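Local atomic coordinates of periplasmic binding protein/LacI transcriptional regulator (Brachyspira murdochii, PDB entry 4KQC), a protein that probably binds a carbohydrate in the periplasm as the solute-binding component of an ABC transporter. Residues F18-Q32 / Q271-L283. Residues are numbered along the deposited sequence; the frame is centred on the assembly and turned at random.
Sequences FWVTVRDGAEAAAKQ and QDPYSIGFQAVTL
Three rings each receive a C-H group over the centre of one face: P273 CB on F18, G25 CA on Y274 (3.6 Å from CA to the ring centroid) and A29 CB on F278. At the F278 edge, near the ring plane, Q32 NE2 lies 3.7 Å from CZ. These rings line a glycine-mediated helix pair in a type I periplasmic-binding-protein fold: helices 18-32 and 273-283 pack on the N-terminal lobe, where A26 and A30 touch strand 36-40 and I276 touches strand 89-92. The axes approach to 6.3 Å at a crossing angle of -37°, because G25 and G277 set backbone against backbone, with G25 CA 4.2 Å from F278 CA. No hydrogen bond crosses the pair; CA-H...O contacts run both ways, the straightest from G277 CA to V22 O (3.5 Å, 173° at H). Y274 CG, anti to the backbone N, swings the ring across G25 as a knob among T21, D24, G25 and A28, with OH 3.2 Å from A28 CB. Q271 NE2 comes within 3.6 Å of F18 CE2, obliquely to the ring; hydrogen bonds from OE1 to T111 and NE2 to D251 fix the amide. The backbone O of F278 accepts from T282 N and, at 2.9 Å, from T282 OG1, 40° out of the carbonyl plane.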
ATOM      1  N   PHE A  18      -1.033  11.222  -2.162  1.00 14.02           N
ATOM      2  CA  PHE A  18      -2.028  10.441  -1.401  1.00 12.95           C
ATOM      3  C   PHE A  18      -2.400  11.186  -0.130  1.00 12.35           C
ATOM      4  O   PHE A  18      -3.543  11.242   0.239  1.00 11.91           O
ATOM      5  CB  PHE A  18      -1.340   9.124  -1.088  1.00 12.99           C
ATOM      6  CG  PHE A  18      -2.130   8.123  -0.256  1.00 12.42           C
ATOM      7  CD1 PHE A  18      -2.065   8.111   1.123  1.00 11.96           C
ATOM      8  CD2 PHE A  18      -2.881   7.108  -0.887  1.00 13.50           C
ATOM      9  CE1 PHE A  18      -2.650   7.100   1.866  1.00 12.62           C
ATOM     10  CE2 PHE A  18      -3.504   6.109  -0.117  1.00 13.52           C
ATOM     11  CZ  PHE A  18      -3.418   6.129   1.244  1.00 12.79           C
ATOM     12  N   TRP A  19      -1.396  11.715   0.575  1.00 11.63           N
ATOM     13  CA  TRP A  19      -1.596  12.297   1.885  1.00 11.54           C
ATOM     14  C   TRP A  19      -2.331  13.645   1.870  1.00 11.56           C
ATOM     15  O   TRP A  19      -2.947  14.020   2.884  1.00 11.97           O
ATOM     16  CB  TRP A  19      -0.253  12.353   2.680  1.00 11.83           C
ATOM     17  CG  TRP A  19       0.124  10.992   3.083  1.00 11.82           C
ATOM     18  CD1 TRP A  19       0.877  10.118   2.401  1.00 12.56           C
ATOM     19  CD2 TRP A  19      -0.355  10.296   4.228  1.00 12.46           C
ATOM     20  NE1 TRP A  19       0.937   8.919   3.054  1.00 12.91           N
ATOM     21  CE2 TRP A  19       0.175   8.999   4.181  1.00 12.98           C
ATOM     22  CE3 TRP A  19      -1.135  10.664   5.315  1.00 13.98           C
ATOM     23  CZ2 TRP A  19      -0.083   8.045   5.158  1.00 13.87           C
ATOM     24  CZ3 TRP A  19      -1.367   9.673   6.295  1.00 13.43           C
ATOM     25  CH2 TRP A  19      -0.833   8.407   6.186  1.00 13.33           C
ATOM     26  N   VAL A  20      -2.356  14.336   0.725  1.00 12.37           N
ATOM     27  CA  VAL A  20      -3.192  15.513   0.575  1.00 12.84           C
ATOM     28  C   VAL A  20      -4.679  15.101   0.660  1.00 11.89           C
ATOM     29  O   VAL A  20      -5.523  15.715   1.337  1.00 11.98           O
ATOM     30  CB  VAL A  20      -2.873  16.188  -0.754  1.00 14.23           C
ATOM     31  CG1 VAL A  20      -3.803  17.346  -1.040  1.00 16.54           C
ATOM     32  CG2 VAL A  20      -1.439  16.686  -0.712  1.00 13.93           C
ATOM     33  N   THR A  21      -4.972  13.978   0.011  1.00 12.02           N
ATOM     34  CA  THR A  21      -6.326  13.484   0.061  1.00 12.02           C
ATOM     35  C   THR A  21      -6.750  12.938   1.464  1.00 11.92           C
ATOM     36  O   THR A  21      -7.892  13.143   1.912  1.00 10.84           O
ATOM     37  CB  THR A  21      -6.546  12.422  -1.005  1.00 13.44           C
ATOM     38  OG1 THR A  21      -6.183  12.995  -2.296  1.00 15.89           O
ATOM     39  CG2 THR A  21      -7.969  11.980  -0.985  1.00 14.43           C
ATOM     40  N   VAL A  22      -5.826  12.303   2.152  1.00 10.78           N
ATOM     41  CA  VAL A  22      -6.064  11.860   3.493  1.00 10.51           C
ATOM     42  C   VAL A  22      -6.376  13.090   4.342  1.00 11.13           C
ATOM     43  O   VAL A  22      -7.277  13.034   5.159  1.00 10.23           O
ATOM     44  CB  VAL A  22      -4.850  11.124   4.097  1.00  9.98           C
ATOM     45  CG1 VAL A  22      -5.071  10.783   5.557  1.00  9.57           C
ATOM     46  CG2 VAL A  22      -4.490   9.855   3.309  1.00 10.35           C
ATOM     47  N   ARG A  23      -5.567  14.136   4.209  1.00 11.03           N
ATOM     48  CA  ARG A  23      -5.824  15.365   4.967  1.00 12.33           C
ATOM     49  C   ARG A  23      -7.197  15.893   4.711  1.00 12.12           C
ATOM     50  O   ARG A  23      -7.878  16.319   5.665  1.00 11.68           O
ATOM     51  CB  ARG A  23      -4.786  16.462   4.759  1.00 13.04           C
ATOM     52  CG  ARG A  23      -5.003  17.701   5.621  1.00 14.05           C
ATOM     53  CD  ARG A  23      -3.827  18.657   5.550  1.00 15.15           C
ATOM     54  NE  ARG A  23      -3.641  19.232   4.242  1.00 17.47           N
ATOM     55  CZ  ARG A  23      -2.781  20.195   3.931  1.00 20.41           C
ATOM     56  NH1 ARG A  23      -1.923  20.654   4.829  1.00 20.66           N
ATOM     57  NH2 ARG A  23      -2.785  20.702   2.699  1.00 22.46           N
ATOM     58  N   ASP A  24      -7.620  15.892   3.446  1.00 11.88           N
ATOM     59  CA  ASP A  24      -8.974  16.373   3.128  1.00 13.71           C
ATOM     60  C   ASP A  24     -10.045  15.596   3.917  1.00 12.36           C
ATOM     61  O   ASP A  24     -11.015  16.221   4.427  1.00 12.43           O
ATOM     62  CB  ASP A  24      -9.297  16.213   1.652  1.00 15.29           C
ATOM     63  CG  ASP A  24      -8.470  17.140   0.743  1.00 19.17           C
ATOM     64  OD1 ASP A  24      -8.015  18.217   1.208  1.00 20.63           O
ATOM     65  OD2 ASP A  24      -8.326  16.758  -0.447  1.00 22.98           O
ATOM     66  N   GLY A  25      -9.886  14.276   3.987  1.00 12.18           N
ATOM     67  CA  GLY A  25     -10.804  13.408   4.685  1.00 11.61           C
ATOM     68  C   GLY A  25     -10.827  13.699   6.177  1.00 11.99           C
ATOM     69  O   GLY A  25     -11.872  13.863   6.826  1.00 12.00           O
ATOM     70  N   ALA A  26      -9.620  13.848   6.723  1.00 11.68           N
ATOM     71  CA  ALA A  26      -9.457  14.192   8.124  1.00 11.21           C
ATOM     72  C   ALA A  26     -10.077  15.525   8.498  1.00 11.31           C
ATOM     73  O   ALA A  26     -10.759  15.628   9.503  1.00 11.80           O
ATOM     74  CB  ALA A  26      -7.958  14.209   8.489  1.00 11.75           C
ATOM     75  N   GLU A  27      -9.817  16.562   7.707  1.00 11.40           N
ATOM     76  CA  GLU A  27     -10.387  17.891   7.965  1.00 12.33           C
ATOM     77  C   GLU A  27     -11.912  17.853   7.866  1.00 11.81           C
ATOM     78  O   GLU A  27     -12.586  18.470   8.666  1.00 12.36           O
ATOM     79  CB  GLU A  27      -9.784  18.912   7.030  1.00 14.63           C
ATOM     80  CG  GLU A  27      -8.266  19.160   7.265  1.00 15.54           C
ATOM     81  CD  GLU A  27      -7.857  19.830   8.570  1.00 19.13           C
ATOM     82  OE1 GLU A  27      -8.734  20.225   9.361  1.00 20.36           O
ATOM     83  OE2 GLU A  27      -6.620  20.011   8.806  1.00 21.90           O
ATOM     84  N   ALA A  28     -12.438  17.070   6.930  1.00 12.27           N
ATOM     85  CA  ALA A  28     -13.876  16.931   6.833  1.00 12.36           C
ATOM     86  C   ALA A  28     -14.513  16.350   8.074  1.00 12.82           C
ATOM     87  O   ALA A  28     -15.508  16.902   8.566  1.00 13.34           O
ATOM     88  CB  ALA A  28     -14.319  16.160   5.603  1.00 12.22           C
ATOM     89  N   ALA A  29     -13.975  15.232   8.560  1.00 13.21           N
ATOM     90  CA  ALA A  29     -14.464  14.604   9.772  1.00 13.11           C
ATOM     91  C   ALA A  29     -14.257  15.550  10.911  1.00 12.72           C
ATOM     92  O   ALA A  29     -15.099  15.590  11.829  1.00 12.76           O
ATOM     93  CB  ALA A  29     -13.740  13.288  10.055  1.00 13.31           C
ATOM     94  N   ALA A  30     -13.161  16.310  10.933  1.00 13.28           N
ATOM     95  CA  ALA A  30     -12.930  17.187  12.073  1.00 13.77           C
ATOM     96  C   ALA A  30     -14.037  18.261  12.125  1.00 15.13           C
ATOM     97  O   ALA A  30     -14.664  18.519  13.182  1.00 14.75           O
ATOM     98  CB  ALA A  30     -11.561  17.837  11.990  1.00 14.20           C
ATOM     99  N   LYS A  31     -14.320  18.866  10.992  1.00 15.69           N
ATOM    100  CA  LYS A  31     -15.365  19.897  10.942  0.50 17.05           C
ATOM    101  C   LYS A  31     -16.735  19.301  11.306  1.00 17.49           C
ATOM    102  O   LYS A  31     -17.498  19.902  12.109  1.00 15.92           O
ATOM    103  CB  LYS A  31     -15.402  20.556   9.573  0.50 18.19           C
ATOM    104  CG  LYS A  31     -16.533  21.577   9.391  0.50 19.44           C
ATOM    105  CD  LYS A  31     -16.459  22.282   8.040  0.50 20.25           C
ATOM    106  CE  LYS A  31     -17.640  23.249   7.799  0.50 19.96           C
ATOM    107  NZ  LYS A  31     -18.900  22.843   8.480  0.50 20.09           N
ATOM    108  N   GLN A  32     -17.049  18.110  10.777  1.00 16.65           N
ATOM    109  CA  GLN A  32     -18.325  17.468  11.086  1.00 17.99           C
ATOM    110  C   GLN A  32     -18.550  17.247  12.587  1.00 17.24           C
ATOM    111  O   GLN A  32     -19.607  17.478  13.102  1.00 17.04           O
ATOM    112  CB  GLN A  32     -18.471  16.169  10.346  1.00 18.26           C
ATOM    113  CG  GLN A  32     -19.891  15.669  10.283  1.00 20.71           C
ATOM    114  CD  GLN A  32     -20.011  14.354   9.562  1.00 21.20           C
ATOM    115  OE1 GLN A  32     -20.249  13.333  10.193  1.00 25.34           O
ATOM    116  NE2 GLN A  32     -19.848  14.376   8.250  1.00 21.50           N
ATOM    117  N   GLN A 271      -6.085   2.300  -2.832  1.00 10.08           N
ATOM    118  CA  GLN A 271      -6.736   2.527  -1.557  1.00 10.98           C
ATOM    119  C   GLN A 271      -7.740   3.677  -1.640  1.00 10.99           C
ATOM    120  O   GLN A 271      -7.970   4.212  -2.689  1.00 12.28           O
ATOM    121  CB  GLN A 271      -5.694   2.819  -0.479  1.00 11.10           C
ATOM    122  CG  GLN A 271      -4.499   1.854  -0.355  1.00 11.78           C
ATOM    123  CD  GLN A 271      -3.561   2.281   0.750  1.00 12.55           C
ATOM    124  OE1 GLN A 271      -3.955   2.249   1.942  1.00 15.40           O
ATOM    125  NE2 GLN A 271      -2.380   2.704   0.422  1.00 13.03           N
ATOM    126  N   ASP A 272      -8.359   4.035  -0.508  1.00 11.67           N
ATOM    127  CA  ASP A 272      -9.363   5.148  -0.450  1.00 12.38           C
ATOM    128  C   ASP A 272      -8.845   6.157   0.592  1.00 11.64           C
ATOM    129  O   ASP A 272      -9.258   6.119   1.772  1.00 11.60           O
ATOM    130  CB  ASP A 272     -10.720   4.604  -0.055  1.00 12.60           C
ATOM    131  CG  ASP A 272     -11.836   5.658  -0.090  1.00 13.31           C
ATOM    132  OD1 ASP A 272     -11.622   6.890  -0.216  1.00 14.27           O
ATOM    133  OD2 ASP A 272     -13.053   5.271  -0.032  1.00 14.64           O
ATOM    134  N   PRO A 273      -7.866   6.986   0.184  1.00 11.04           N
ATOM    135  CA  PRO A 273      -7.213   7.889   1.151  1.00 11.42           C
ATOM    136  C   PRO A 273      -8.167   8.839   1.862  1.00 11.55           C
ATOM    137  O   PRO A 273      -8.041   9.048   3.087  1.00 10.99           O
ATOM    138  CB  PRO A 273      -6.189   8.635   0.299  1.00 11.59           C
ATOM    139  CG  PRO A 273      -6.636   8.460  -1.129  1.00 11.84           C
ATOM    140  CD  PRO A 273      -7.246   7.093  -1.157  1.00 11.69           C
ATOM    141  N   TYR A 274      -9.176   9.371   1.169  1.00 11.99           N
ATOM    142  CA  TYR A 274     -10.108  10.228   1.853  1.00 11.70           C
ATOM    143  C   TYR A 274     -10.801   9.545   3.029  1.00 11.41           C
ATOM    144  O   TYR A 274     -10.935  10.098   4.123  1.00 12.01           O
ATOM    145  CB  TYR A 274     -11.139  10.750   0.883  1.00 12.89           C
ATOM    146  CG  TYR A 274     -12.063  11.760   1.466  1.00 13.17           C
ATOM    147  CD1 TYR A 274     -13.203  11.355   2.174  1.00 13.96           C
ATOM    148  CD2 TYR A 274     -11.878  13.117   1.214  1.00 13.56           C
ATOM    149  CE1 TYR A 274     -14.107  12.322   2.659  1.00 14.18           C
ATOM    150  CE2 TYR A 274     -12.779  14.071   1.673  1.00 14.43           C
ATOM    151  CZ  TYR A 274     -13.890  13.654   2.401  1.00 15.63           C
ATOM    152  OH  TYR A 274     -14.843  14.556   2.921  1.00 18.51           O
ATOM    153  N   SER A 275     -11.270   8.334   2.795  1.00 11.68           N
ATOM    154  CA  SER A 275     -11.895   7.545   3.837  0.60 11.82           C
ATOM    155  C   SER A 275     -10.968   7.191   4.966  1.00 11.65           C
ATOM    156  O   SER A 275     -11.383   7.170   6.116  1.00 11.40           O
ATOM    157  CB  SER A 275     -12.480   6.262   3.257  0.60 11.87           C
ATOM    158  OG  SER A 275     -13.311   5.635   4.225  0.60 12.77           O
ATOM    159  N   ILE A 276      -9.710   6.910   4.638  1.00 11.29           N
ATOM    160  CA  ILE A 276      -8.703   6.655   5.671  1.00 10.75           C
ATOM    161  C   ILE A 276      -8.636   7.850   6.586  1.00 10.60           C
ATOM    162  O   ILE A 276      -8.691   7.719   7.793  1.00 10.80           O
ATOM    163  CB  ILE A 276      -7.372   6.315   5.052  1.00 10.62           C
ATOM    164  CG1 ILE A 276      -7.446   4.933   4.383  1.00 11.09           C
ATOM    165  CG2 ILE A 276      -6.268   6.352   6.058  1.00 11.28           C
ATOM    166  CD1 ILE A 276      -6.295   4.608   3.457  1.00 11.43           C
ATOM    167  N   GLY A 277      -8.533   9.022   6.043  1.00 10.10           N
ATOM    168  CA  GLY A 277      -8.457  10.203   6.902  1.00 10.15           C
ATOM    169  C   GLY A 277      -9.746  10.507   7.630  1.00 10.61           C
ATOM    170  O   GLY A 277      -9.745  10.838   8.807  1.00 11.48           O
ATOM    171  N   PHE A 278     -10.867  10.376   6.958  1.00 10.81           N
ATOM    172  CA  PHE A 278     -12.147  10.680   7.572  1.00 11.62           C
ATOM    173  C   PHE A 278     -12.398   9.721   8.756  1.00 11.86           C
ATOM    174  O   PHE A 278     -12.815  10.142   9.863  1.00 11.27           O
ATOM    175  CB  PHE A 278     -13.256  10.592   6.535  1.00 12.43           C
ATOM    176  CG  PHE A 278     -14.546  11.119   7.011  1.00 12.16           C
ATOM    177  CD1 PHE A 278     -15.381  10.354   7.798  1.00 13.56           C
ATOM    178  CD2 PHE A 278     -14.945  12.374   6.639  1.00 13.44           C
ATOM    179  CE1 PHE A 278     -16.591  10.833   8.237  1.00 14.35           C
ATOM    180  CE2 PHE A 278     -16.150  12.879   7.104  1.00 15.01           C
ATOM    181  CZ  PHE A 278     -16.957  12.104   7.920  1.00 14.91           C
ATOM    182  N   GLN A 279     -12.140   8.444   8.508  1.00 12.09           N
ATOM    183  CA  GLN A 279     -12.396   7.396   9.521  1.00 13.14           C
ATOM    184  C   GLN A 279     -11.416   7.485  10.678  1.00 11.72           C
ATOM    185  O   GLN A 279     -11.804   7.244  11.830  1.00 13.05           O
ATOM    186  CB  GLN A 279     -12.436   6.018   8.924  1.00 15.04           C
ATOM    187  CG  GLN A 279     -13.649   5.840   7.989  1.00 17.56           C
ATOM    188  CD  GLN A 279     -14.994   6.012   8.692  1.00 21.19           C
ATOM    189  OE1 GLN A 279     -15.134   5.671   9.858  1.00 24.39           O
ATOM    190  NE2 GLN A 279     -15.982   6.572   7.988  1.00 25.00           N
ATOM    191  N   ALA A 280     -10.171   7.862  10.414  1.00 11.40           N
ATOM    192  CA  ALA A 280      -9.180   8.099  11.485  1.00 11.56           C
ATOM    193  C   ALA A 280      -9.683   9.117  12.474  1.00 11.63           C
ATOM    194  O   ALA A 280      -9.654   8.865  13.669  1.00 11.85           O
ATOM    195  CB  ALA A 280      -7.863   8.567  10.897  1.00 10.71           C
ATOM    196  N   VAL A 281     -10.122  10.294  11.984  1.00 11.24           N
ATOM    197  CA  VAL A 281     -10.578  11.339  12.868  1.00 11.26           C
ATOM    198  C   VAL A 281     -11.865  10.905  13.535  1.00 11.89           C
ATOM    199  O   VAL A 281     -12.046  11.262  14.702  1.00 12.86           O
ATOM    200  CB  VAL A 281     -10.684  12.672  12.141  1.00 11.08           C
ATOM    201  CG1 VAL A 281     -11.465  13.695  12.978  1.00 11.18           C
ATOM    202  CG2 VAL A 281      -9.297  13.148  11.802  1.00 11.28           C
ATOM    203  N   THR A 282     -12.790  10.272  12.806  1.00 11.59           N
ATOM    204  CA  THR A 282     -13.985   9.756  13.434  1.00 12.21           C
ATOM    205  C   THR A 282     -13.705   8.846  14.623  1.00 11.31           C
ATOM    206  O   THR A 282     -14.321   8.997  15.651  1.00 12.87           O
ATOM    207  CB  THR A 282     -14.875   9.041  12.387  1.00 12.69           C
ATOM    208  OG1 THR A 282     -15.228   9.996  11.378  1.00 14.15           O
ATOM    209  CG2 THR A 282     -16.185   8.517  13.009  1.00 14.21           C
ATOM    210  N   LEU A 283     -12.848   7.866  14.444  1.00 11.43           N
ATOM    211  CA  LEU A 283     -12.472   6.944  15.506  1.00 11.07           C
ATOM    212  C   LEU A 283     -11.882   7.746  16.669  1.00 11.90           C
ATOM    213  O   LEU A 283     -12.163   7.477  17.831  1.00 11.79           O
ATOM    214  CB  LEU A 283     -11.447   5.920  14.999  1.00 11.27           C
ATOM    215  CG  LEU A 283     -11.951   4.814  14.089  1.00 12.55           C
ATOM    216  CD1 LEU A 283     -10.800   3.968  13.528  1.00 12.62           C
ATOM    217  CD2 LEU A 283     -12.901   3.995  14.902  1.00 13.12           C
TER